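Local atomic coordinates of SAM-dependent methyltransferase (Exiguobacterium sibiricum 255-15, PDB entry 3D2L), a protein that probably transfers a methyl group from S-adenosylmethionine to an acceptor, using a Rossmann-like methyltransferase domain. Residues A[108-113]-A[196-201]; A[87-91]-A[118-122]; A[23-27]-A[101-105]; A[67-71]-A[82-86]. All blocks are in the same frame, centred on the assembly; numbering follows the deposited sequence.

Overall arrangement
From the N terminus, helix 20-30 comes first, and its residues 23-27 pair with 101-105 in contact 3, closing a loop of some 73 residues. Contact 4 (67-71 with 82-86) opens and closes wholly within that span, tying a helix to the edge strand that follows it. Contact 2 starts at 87-91, before contact 3 has closed, and ends on helix 113-126, so the two cross. Contact 1 crosses contact 2 in turn, leaving from 108-113 and ending at 196-201, where the Rossmann-like sheet meets the four-stranded antiparallel sheet. Leu-110 packs on Thr-119 between contacts 1 and 2, and Gln-198 reaches Asp-105 between contacts 1 and 3.

Contact 1: residues A[108-113]-A[196-201]; sequences NYLQTE and HHQRTY
Gln-198 lays its side chain across one face of the Tyr-109 ring. Its CG sits 3.9 Å from the ring centroid in a CH-pi contact, while NE2 hangs nearer the rim, 3.4 Å from Tyr-109 CZ. Amide and ring planes are 36° apart, and the amide is held from beyond: NE2 bonds Asp-105, and OE1 meets His-138 and His-176.

Asn-108 grips both the N and the O of Arg-199. Arg-199 N bonds Asn-108 O at 2.8 Å in the carbonyl plane, and Asn-108 ND2 reaches Arg-199 O at 2.7 Å from above the plane of that carbonyl. Arg-199 itself runs out fully extended, CG anti to the backbone N (chi1 180°), which carries NH1 to within 3.2 Å of Gln-111 O at the guanidinium edge. Tyr-201 OH lies over the centre of one guanidinium face. Glu-113 OE2 adds a long salt bridge, 3.9 Å from Arg-199 NH2 and well out of the guanidinium plane, so only charge is at work.

The loop leading into helix 113-126, with Thr-112 as N-cap, is thus docked on an outermost strand of the antiparallel sheet inserted into this Rossmann-like methyltransferase fold.

Contact 2: residues A[87-91]-A[118-122]; sequences DMREL and QTFDS
Arg-89 runs its bent chain alongside Gln-118, the guanidinium and amide planes only 10° apart. Gln-118 OE1 lies at the guanidinium edge, 3.7 Å from Arg-89 NE, near it but without a hydrogen bond; NE has a long, weak ion pair with Asp-115 instead. Charge is otherwise handled within the loop. Asp-87 OD1 accepts from Arg-89 N in an Asx turn, and Asp-87 OD2 forms a salt bridge with Arg-89 NH1 at 3.1 Å. With an alanine here, Asp-87 would probably be left without its charge mate and the flank of Gln-118 without its cover.

Of the hydrogen bonds, the direct one runs from Leu-91 N to Ser-122 OG at 2.9 Å, with a rather bent angle of 131°. It is made by one of two modelled conformers of Ser-122, with OG anti to the backbone N (chi1 167°), and so is less certain. Two waters widen the polar seam. One donates to Met-88 O and Thr-119 O and, in that same conformer, accepts from Ser-122 OG; the other joins Leu-91 O to Ser-122 O, 2.8 Å from each.

Packing comes from Thr-119, whose CG2 lies 4.0 Å from SE of Met-88, a selenomethionine; its OG1 bonds Asp-115 O one turn back.

On the sheet side, Met-88 and Thr-119 both touch Ile-102 of strand 97-102, and Met-88 and Leu-91 touch Ile-40 of strand 36-40. The loop therefore sits beside helix 113-126 on the sheet, while Phe-120 of that helix turns to helix 203-212.

Contact 3: residues A[23-27]-A[101-105]; sequences WVAWV and TILCD
The indole of Trp-23 carries Cys-104 SG over one face, 3.7 Å from the centroid of its five-membered ring and 15° off the normal, a sulfur-aromatic contact. Phe-224 meets this indole edge-to-face, and NE1 bonds Asp-136 OD2. The second indole, that of Trp-26, is met at its edge instead: Leu-103 CD2 lies in the ring plane, 3.8 Å from Trp-26 CZ3. Phe-237 joins Trp-26 in a further edge-to-face pair.

Leu-103 CD2 is shared among three residues of the helix, for it also comes to 4.3 Å from Trp-23 CD1 and 4.3 Å from Val-27 CG2. One turn on from Trp-23, Val-27 and Thr-101 meet nearly at right angles, methyl to methyl, with CG2 of Val-27 and CG2 of Thr-101 4.1 Å apart. The threonine torsion explains its double role: OG1 stands between the backbone N and the carbonyl carbon (chi1 54°) and bonds Asp-39 OD1, leaving CG2 for the helix.

Beyond the end of strand 97-102 the chain turns through left-handed backbone angles at Cys-104 and Asp-105, and Asp-136 OD1 accepts from Cys-104 N. The same aspartate therefore fixes both the sulfur's residue and the indole beneath it.

Helix 20-30 is packed on one face of the Rossmann-like sheet with no hydrogen bond between the two segments. The chemistry is that of a buried apolar interface, whose polar groups at Trp-23, Thr-101 and Cys-104 are satisfied by carboxylates of the neighbouring strands.

Contact 4: residues A[67-71]-A[82-86]; sequences LEIAQ and DFWVQ
Phe-83 N gives its hydrogen to a water 3.1 Å away, and that water donates in turn to Gln-71 OE1 at 3.2 Å, so strand and helix are bridged where no direct hydrogen bond spans them. Gln-71 reaches the water because its chain is extended, with CG anti to the backbone N (chi1 177°). The water lies at the edge of the Phe-83 ring, in its plane.

One face of that ring belongs to Ala-70. Its CB stands over the centre, 3.6 Å from the centroid and 10° off the normal, a CH-pi contact, and Phe-83 CE2 also lies near the backbone of Ala-70. Leu-67, a turn earlier, spreads its two methyls: CD2 packs 4.0 Å from Phe-83 CD1, while CD1 reaches across to the strand and meets Val-85 CG2 at 3.7 Å. The same CD1 comes within 3.1 Å of Trp-84 O, a tight fit. A serine in place of Phe-83 would probably leave the methyls of Ala-70 and Leu-67 without their shared partner and open a gap between helix and strand. Thr-48 and Leu-49 of helix 46-51 also touch the phenylalanine.

The two short segments run 174° apart in direction, their axes approaching to 8.8 Å. Strand 82-85, at an edge of the sheet, bonds through its backbone to the parallel strand 56-61, and helix 64-76 connects the two: a beta-alpha-beta crossover, the building unit of the Rossmann-like fold.

Contact 1: residues A[108-113]-A[196-201]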
# COMPACT_ATOMS: atom_id res chain seq x y z
N ASN A 108 -1.19 3.81 -5.43
CA ASN A 108 -1.91 5.02 -5.82
C ASN A 108 -1.32 6.37 -5.39
O ASN A 108 -1.76 7.41 -5.87
CB ASN A 108 -3.41 4.94 -5.43
CG ASN A 108 -4.17 3.91 -6.22
OD1 ASN A 108 -4.70 2.96 -5.64
ND2 ASN A 108 -4.16 4.03 -7.53
N TYR A 109 -0.30 6.36 -4.53
CA TYR A 109 0.37 7.58 -4.13
C TYR A 109 1.28 8.10 -5.23
O TYR A 109 1.65 9.25 -5.20
CB TYR A 109 1.13 7.40 -2.83
CG TYR A 109 0.18 7.28 -1.65
CD1 TYR A 109 -0.44 8.39 -1.09
CD2 TYR A 109 -0.02 6.05 -1.05
CE1 TYR A 109 -1.34 8.23 0.02
CE2 TYR A 109 -0.88 5.89 0.01
CZ TYR A 109 -1.53 6.97 0.54
OH TYR A 109 -2.38 6.72 1.59
N LEU A 110 1.58 7.27 -6.23
CA LEU A 110 2.38 7.71 -7.36
C LEU A 110 1.63 8.79 -8.06
O LEU A 110 0.41 8.72 -8.14
CB LEU A 110 2.69 6.56 -8.32
CG LEU A 110 3.56 5.48 -7.64
CD1 LEU A 110 3.82 4.28 -8.58
CD2 LEU A 110 4.85 6.12 -7.16
N GLN A 111 2.35 9.75 -8.63
CA GLN A 111 1.69 10.90 -9.22
C GLN A 111 1.57 10.93 -10.72
O GLN A 111 0.68 11.59 -11.24
CB GLN A 111 2.39 12.17 -8.71
CG GLN A 111 2.27 12.29 -7.18
CD GLN A 111 2.66 13.66 -6.64
OE1 GLN A 111 3.15 14.53 -7.38
NE2 GLN A 111 2.46 13.85 -5.33
N THR A 112 2.47 10.24 -11.42
CA THR A 112 2.47 10.30 -12.88
C THR A 112 2.44 8.90 -13.47
O THR A 112 2.61 7.91 -12.77
CB THR A 112 3.72 11.04 -13.42
OG1 THR A 112 4.90 10.37 -12.97
CG2 THR A 112 3.77 12.47 -12.92
N GLU A 113 2.17 8.85 -14.75
CA GLU A 113 2.21 7.61 -15.51
C GLU A 113 3.65 7.08 -15.49
O GLU A 113 3.87 5.89 -15.27
CB GLU A 113 1.67 7.85 -16.91
CG GLU A 113 0.19 8.37 -16.84
CD GLU A 113 -0.47 8.52 -18.20
OE1 GLU A 113 -0.02 7.85 -19.16
OE2 GLU A 113 -1.47 9.28 -18.29
N HIS A 196 -2.22 14.54 1.22
CA HIS A 196 -1.83 13.33 0.50
C HIS A 196 -2.55 13.33 -0.82
O HIS A 196 -3.69 13.76 -0.92
CB HIS A 196 -2.16 12.10 1.33
CG HIS A 196 -1.43 12.06 2.64
ND1 HIS A 196 -0.12 11.65 2.75
CD2 HIS A 196 -1.81 12.44 3.89
CE1 HIS A 196 0.27 11.76 4.01
NE2 HIS A 196 -0.74 12.22 4.72
N HIS A 197 -1.85 12.83 -1.84
CA HIS A 197 -2.36 12.79 -3.19
C HIS A 197 -2.41 11.37 -3.67
O HIS A 197 -1.44 10.63 -3.55
CB HIS A 197 -1.43 13.61 -4.10
CG HIS A 197 -1.37 15.05 -3.72
ND1 HIS A 197 -2.32 15.96 -4.13
CD2 HIS A 197 -0.52 15.72 -2.90
CE1 HIS A 197 -2.04 17.14 -3.60
NE2 HIS A 197 -0.96 17.02 -2.85
N GLN A 198 -3.54 10.99 -4.26
CA GLN A 198 -3.66 9.67 -4.87
C GLN A 198 -4.28 9.77 -6.24
O GLN A 198 -5.04 10.68 -6.52
CB GLN A 198 -4.44 8.72 -4.00
CG GLN A 198 -3.65 8.16 -2.86
CD GLN A 198 -4.43 7.10 -2.13
OE1 GLN A 198 -5.64 7.28 -1.85
NE2 GLN A 198 -3.77 5.96 -1.82
N ARG A 199 -3.89 8.83 -7.11
CA ARG A 199 -4.37 8.80 -8.44
C ARG A 199 -4.49 7.35 -8.91
O ARG A 199 -3.66 6.47 -8.58
CB ARG A 199 -3.43 9.62 -9.37
CG ARG A 199 -3.85 9.65 -10.82
CD ARG A 199 -2.86 10.46 -11.60
NE ARG A 199 -3.25 10.53 -13.00
CZ ARG A 199 -2.54 11.14 -13.92
NH1 ARG A 199 -1.41 11.77 -13.59
NH2 ARG A 199 -2.98 11.16 -15.17
N THR A 200 -5.55 7.10 -9.64
CA THR A 200 -5.77 5.80 -10.19
C THR A 200 -6.08 5.89 -11.68
O THR A 200 -6.13 7.00 -12.27
CB THR A 200 -6.80 4.98 -9.35
OG1 THR A 200 -6.55 3.59 -9.53
CG2 THR A 200 -8.28 5.35 -9.72
N TYR A 201 -6.20 4.72 -12.28
CA TYR A 201 -6.43 4.51 -13.69
C TYR A 201 -7.39 3.33 -13.89
O TYR A 201 -7.55 2.48 -12.96
CB TYR A 201 -5.10 4.19 -14.41
CG TYR A 201 -4.05 5.27 -14.22
CD1 TYR A 201 -3.15 5.21 -13.14
CD2 TYR A 201 -3.97 6.34 -15.10
CE1 TYR A 201 -2.22 6.21 -12.95
CE2 TYR A 201 -3.01 7.32 -14.93
CZ TYR A 201 -2.14 7.25 -13.85
OH TYR A 201 -1.19 8.25 -13.67
O HOH W 1 1.86 11.46 -3.87
O HOH W 2 0.16 8.05 -11.56
O HOH W 3 -0.96 6.76 -9.24
O HOH W 4 1.05 11.52 -15.97

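Contact 2: residues A[87-91]-A[118-122]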
# COMPACT_ATOMS: atom_id res chain seq x y z
N ASP A 87 12.56 4.42 -2.27
CA ASP A 87 11.46 4.87 -3.11
C ASP A 87 11.07 3.65 -3.98
O ASP A 87 11.96 3.01 -4.54
CB ASP A 87 12.02 6.00 -3.96
CG ASP A 87 10.99 6.70 -4.80
OD1 ASP A 87 10.01 6.06 -5.24
OD2 ASP A 87 11.21 7.90 -5.06
N MSE A 88 9.76 3.33 -4.09
CA MSE A 88 9.28 2.16 -4.90
C MSE A 88 9.63 2.28 -6.35
O MSE A 88 9.74 1.29 -7.04
CB MSE A 88 7.76 1.90 -4.78
CG MSE A 88 6.87 3.05 -5.18
SE MSE A 88 5.04 2.46 -5.11
CE MSE A 88 4.85 2.24 -3.05
N ARG A 89 9.80 3.50 -6.86
CA ARG A 89 10.27 3.56 -8.24
C ARG A 89 11.72 3.25 -8.50
O ARG A 89 12.12 3.22 -9.66
CB ARG A 89 10.02 4.84 -8.97
CG ARG A 89 9.90 5.99 -8.29
CD ARG A 89 8.48 6.45 -8.38
NE ARG A 89 8.63 7.86 -8.65
CZ ARG A 89 8.70 8.83 -7.75
NH1 ARG A 89 8.56 8.57 -6.46
NH2 ARG A 89 8.88 10.09 -8.18
N GLU A 90 12.50 3.06 -7.45
CA GLU A 90 13.91 2.76 -7.61
C GLU A 90 14.33 1.74 -6.59
O GLU A 90 15.32 1.94 -5.90
CB GLU A 90 14.75 4.05 -7.54
CG GLU A 90 14.39 4.94 -6.37
CD GLU A 90 15.19 6.25 -6.28
OE1 GLU A 90 15.44 6.88 -7.34
OE2 GLU A 90 15.52 6.67 -5.14
N LEU A 91 13.59 0.64 -6.50
CA LEU A 91 13.94 -0.40 -5.54
C LEU A 91 15.28 -1.00 -5.85
O LEU A 91 15.65 -1.18 -7.01
CB LEU A 91 12.98 -1.58 -5.56
CG LEU A 91 11.56 -1.31 -5.19
CD1 LEU A 91 10.84 -2.64 -5.34
CD2 LEU A 91 11.53 -0.75 -3.76
N GLN A 118 8.12 3.32 -13.99
CA GLN A 118 9.40 3.19 -13.26
C GLN A 118 9.26 2.16 -12.17
O GLN A 118 10.17 1.34 -11.93
CB GLN A 118 9.79 4.55 -12.65
CG GLN A 118 10.15 5.59 -13.68
CD GLN A 118 10.11 7.02 -13.16
OE1 GLN A 118 10.12 7.27 -11.96
NE2 GLN A 118 10.08 7.98 -14.10
N THR A 119 8.14 2.22 -11.45
CA THR A 119 7.90 1.22 -10.38
C THR A 119 7.85 -0.22 -10.92
O THR A 119 8.46 -1.16 -10.35
CB THR A 119 6.67 1.60 -9.55
OG1 THR A 119 6.86 2.92 -9.01
CG2 THR A 119 6.43 0.61 -8.39
N PHE A 120 7.12 -0.41 -12.00
CA PHE A 120 7.00 -1.74 -12.60
C PHE A 120 8.32 -2.27 -13.16
O PHE A 120 8.62 -3.47 -13.00
CB PHE A 120 5.91 -1.79 -13.66
CG PHE A 120 4.52 -1.61 -13.15
CD1 PHE A 120 4.20 -1.73 -11.78
CD2 PHE A 120 3.49 -1.39 -14.05
CE1 PHE A 120 2.90 -1.57 -11.36
CE2 PHE A 120 2.17 -1.25 -13.63
CZ PHE A 120 1.87 -1.36 -12.29
N ASP A 121 9.09 -1.42 -13.84
CA ASP A 121 10.44 -1.78 -14.29
C ASP A 121 11.35 -2.16 -13.14
O ASP A 121 12.13 -3.10 -13.26
CB ASP A 121 11.08 -0.63 -15.13
CG ASP A 121 10.63 -0.62 -16.57
OD1 ASP A 121 9.84 -1.51 -16.98
OD2 ASP A 121 11.06 0.30 -17.31
N SER A 122 11.27 -1.42 -12.03
CA SER A 122 12.08 -1.72 -10.86
C SER A 122 11.70 -3.10 -10.28
O SER A 122 12.59 -3.92 -9.90
CB SER A 122 11.84 -0.60 -9.85
OG SER A 122 12.32 -0.91 -8.58
O HOH W 5 9.40 -1.30 -7.63
O HOH W 6 15.04 -2.92 -9.07

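Contact 3: residues A[23-27]-A[101-105]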
# COMPACT_ATOMS: atom_id res chain seq x y z
N TRP A 23 -5.87 -8.99 3.35
CA TRP A 23 -4.84 -8.83 2.30
C TRP A 23 -3.85 -9.98 2.38
O TRP A 23 -3.44 -10.51 1.36
CB TRP A 23 -4.07 -7.52 2.44
CG TRP A 23 -4.75 -6.31 1.90
CD1 TRP A 23 -4.52 -5.73 0.67
CD2 TRP A 23 -5.71 -5.48 2.56
NE1 TRP A 23 -5.32 -4.63 0.52
CE2 TRP A 23 -6.03 -4.43 1.67
CE3 TRP A 23 -6.34 -5.52 3.81
CZ2 TRP A 23 -6.95 -3.42 2.00
CZ3 TRP A 23 -7.25 -4.51 4.14
CH2 TRP A 23 -7.54 -3.48 3.24
N VAL A 24 -3.47 -10.36 3.60
CA VAL A 24 -2.53 -11.44 3.82
C VAL A 24 -3.12 -12.76 3.32
O VAL A 24 -2.41 -13.54 2.68
CB VAL A 24 -2.13 -11.54 5.32
CG1 VAL A 24 -1.25 -12.76 5.57
CG2 VAL A 24 -1.41 -10.29 5.72
N ALA A 25 -4.41 -13.00 3.57
CA ALA A 25 -5.03 -14.24 3.10
C ALA A 25 -4.97 -14.31 1.58
O ALA A 25 -4.76 -15.38 1.01
CB ALA A 25 -6.49 -14.37 3.63
N TRP A 26 -5.06 -13.16 0.92
CA TRP A 26 -4.97 -13.06 -0.55
C TRP A 26 -3.56 -13.36 -1.05
O TRP A 26 -3.37 -14.11 -2.00
CB TRP A 26 -5.46 -11.67 -1.00
CG TRP A 26 -5.19 -11.36 -2.45
CD1 TRP A 26 -5.69 -12.01 -3.51
CD2 TRP A 26 -4.39 -10.30 -2.96
NE1 TRP A 26 -5.23 -11.45 -4.66
CE2 TRP A 26 -4.43 -10.40 -4.36
CE3 TRP A 26 -3.64 -9.28 -2.38
CZ2 TRP A 26 -3.77 -9.49 -5.21
CZ3 TRP A 26 -2.96 -8.38 -3.22
CH2 TRP A 26 -3.05 -8.50 -4.63
N VAL A 27 -2.56 -12.79 -0.39
CA VAL A 27 -1.17 -13.04 -0.76
C VAL A 27 -0.92 -14.55 -0.64
O VAL A 27 -0.31 -15.15 -1.52
CB VAL A 27 -0.16 -12.19 0.08
CG1 VAL A 27 1.33 -12.57 -0.24
CG2 VAL A 27 -0.38 -10.64 -0.12
N THR A 101 5.04 -7.20 -3.06
CA THR A 101 3.70 -6.80 -2.71
C THR A 101 3.64 -5.28 -2.53
O THR A 101 4.50 -4.67 -1.89
CB THR A 101 3.15 -7.53 -1.44
OG1 THR A 101 4.06 -7.36 -0.33
CG2 THR A 101 2.97 -9.02 -1.74
N ILE A 102 2.58 -4.69 -3.07
CA ILE A 102 2.36 -3.25 -2.94
C ILE A 102 0.91 -3.12 -2.56
O ILE A 102 0.01 -3.03 -3.39
CB ILE A 102 2.65 -2.47 -4.24
CG1 ILE A 102 3.92 -2.97 -4.91
CG2 ILE A 102 2.74 -1.01 -3.91
CD1 ILE A 102 4.31 -2.11 -6.12
N LEU A 103 0.70 -3.11 -1.26
CA LEU A 103 -0.62 -3.27 -0.69
C LEU A 103 -1.30 -2.03 -0.18
O LEU A 103 -0.67 -1.00 0.06
CB LEU A 103 -0.53 -4.29 0.46
CG LEU A 103 0.11 -5.64 0.17
CD1 LEU A 103 0.14 -6.46 1.48
CD2 LEU A 103 -0.63 -6.39 -0.92
N CYS A 104 -2.63 -2.16 -0.05
CA CYS A 104 -3.50 -1.13 0.52
C CYS A 104 -3.40 0.21 -0.21
O CYS A 104 -3.22 1.24 0.41
CB CYS A 104 -3.19 -0.97 1.99
SG CYS A 104 -3.23 -2.59 2.88
N ASP A 105 -3.56 0.16 -1.52
CA ASP A 105 -3.54 1.35 -2.38
C ASP A 105 -2.28 2.22 -2.28
O ASP A 105 -2.27 3.40 -2.69
CB ASP A 105 -4.85 2.19 -2.30
CG ASP A 105 -5.21 2.64 -0.88
OD1 ASP A 105 -5.86 1.86 -0.18
OD2 ASP A 105 -4.89 3.78 -0.49

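Contact 4: residues A[67-71]-A[82-86]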
# COMPACT_ATOMS: atom_id res chain seq x y z
N LEU A 67 8.98 3.70 9.27
CA LEU A 67 9.85 2.50 9.38
C LEU A 67 10.40 2.30 10.77
O LEU A 67 10.63 1.17 11.20
CB LEU A 67 10.95 2.48 8.31
CG LEU A 67 10.45 2.41 6.88
CD1 LEU A 67 11.64 2.23 5.90
CD2 LEU A 67 9.41 1.32 6.67
N GLU A 68 10.57 3.39 11.52
CA GLU A 68 11.00 3.31 12.91
C GLU A 68 9.95 2.60 13.76
O GLU A 68 10.28 1.76 14.59
CB GLU A 68 11.27 4.69 13.47
CG GLU A 68 12.57 5.29 12.96
CD GLU A 68 12.74 6.77 13.32
OE1 GLU A 68 12.07 7.26 14.25
OE2 GLU A 68 13.58 7.44 12.66
N ILE A 69 8.68 2.95 13.55
CA ILE A 69 7.57 2.30 14.26
C ILE A 69 7.47 0.84 13.82
O ILE A 69 7.33 -0.04 14.64
CB ILE A 69 6.25 3.01 13.99
CG1 ILE A 69 6.31 4.49 14.42
CG2 ILE A 69 5.13 2.30 14.71
CD1 ILE A 69 6.68 4.72 15.79
N ALA A 70 7.55 0.60 12.51
CA ALA A 70 7.55 -0.76 11.93
C ALA A 70 8.59 -1.64 12.65
O ALA A 70 8.28 -2.75 13.15
CB ALA A 70 7.80 -0.71 10.42
N GLN A 71 9.80 -1.12 12.75
CA GLN A 71 10.89 -1.87 13.39
C GLN A 71 10.66 -2.13 14.86
O GLN A 71 10.89 -3.23 15.35
CB GLN A 71 12.20 -1.11 13.21
CG GLN A 71 13.39 -1.74 13.90
CD GLN A 71 14.62 -0.93 13.70
OE1 GLN A 71 14.85 -0.42 12.59
NE2 GLN A 71 15.42 -0.76 14.76
N ASP A 82 13.60 -6.89 7.95
CA ASP A 82 14.44 -5.76 7.54
C ASP A 82 13.54 -4.71 6.92
O ASP A 82 12.80 -5.05 6.04
CB ASP A 82 15.41 -6.21 6.47
CG ASP A 82 16.53 -7.06 6.99
OD1 ASP A 82 17.09 -6.77 8.06
OD2 ASP A 82 16.88 -8.01 6.30
N PHE A 83 13.58 -3.48 7.44
CA PHE A 83 12.91 -2.34 6.88
C PHE A 83 14.00 -1.36 6.37
O PHE A 83 14.96 -0.99 7.10
CB PHE A 83 11.99 -1.66 7.91
CG PHE A 83 10.79 -2.51 8.35
CD1 PHE A 83 9.65 -2.58 7.58
CD2 PHE A 83 10.82 -3.23 9.57
CE1 PHE A 83 8.56 -3.32 7.98
CE2 PHE A 83 9.77 -3.96 9.97
CZ PHE A 83 8.61 -4.03 9.16
N TRP A 84 13.87 -0.96 5.12
CA TRP A 84 14.81 -0.06 4.50
C TRP A 84 14.08 1.11 3.88
O TRP A 84 12.92 0.94 3.44
CB TRP A 84 15.61 -0.77 3.42
CG TRP A 84 16.39 -1.99 3.89
CD1 TRP A 84 16.13 -3.29 3.58
CD2 TRP A 84 17.55 -2.00 4.74
NE1 TRP A 84 17.08 -4.10 4.16
CE2 TRP A 84 17.94 -3.34 4.90
CE3 TRP A 84 18.26 -1.00 5.42
CZ2 TRP A 84 19.03 -3.71 5.69
CZ3 TRP A 84 19.35 -1.36 6.19
CH2 TRP A 84 19.72 -2.71 6.33
N VAL A 85 14.73 2.28 3.88
CA VAL A 85 14.15 3.52 3.32
C VAL A 85 14.50 3.54 1.85
O VAL A 85 15.66 3.61 1.48
CB VAL A 85 14.70 4.79 4.00
CG1 VAL A 85 14.20 6.08 3.31
CG2 VAL A 85 14.36 4.76 5.50
N GLN A 86 13.49 3.40 1.00
CA GLN A 86 13.69 3.40 -0.44
C GLN A 86 12.41 3.83 -1.11
O GLN A 86 11.34 3.59 -0.61
CB GLN A 86 14.04 2.01 -0.99
CG GLN A 86 15.28 1.32 -0.47
CD GLN A 86 15.60 0.03 -1.23
OE1 GLN A 86 15.12 -0.20 -2.33
NE2 GLN A 86 16.41 -0.83 -0.61
O HOH W 7 14.33 -2.74 10.38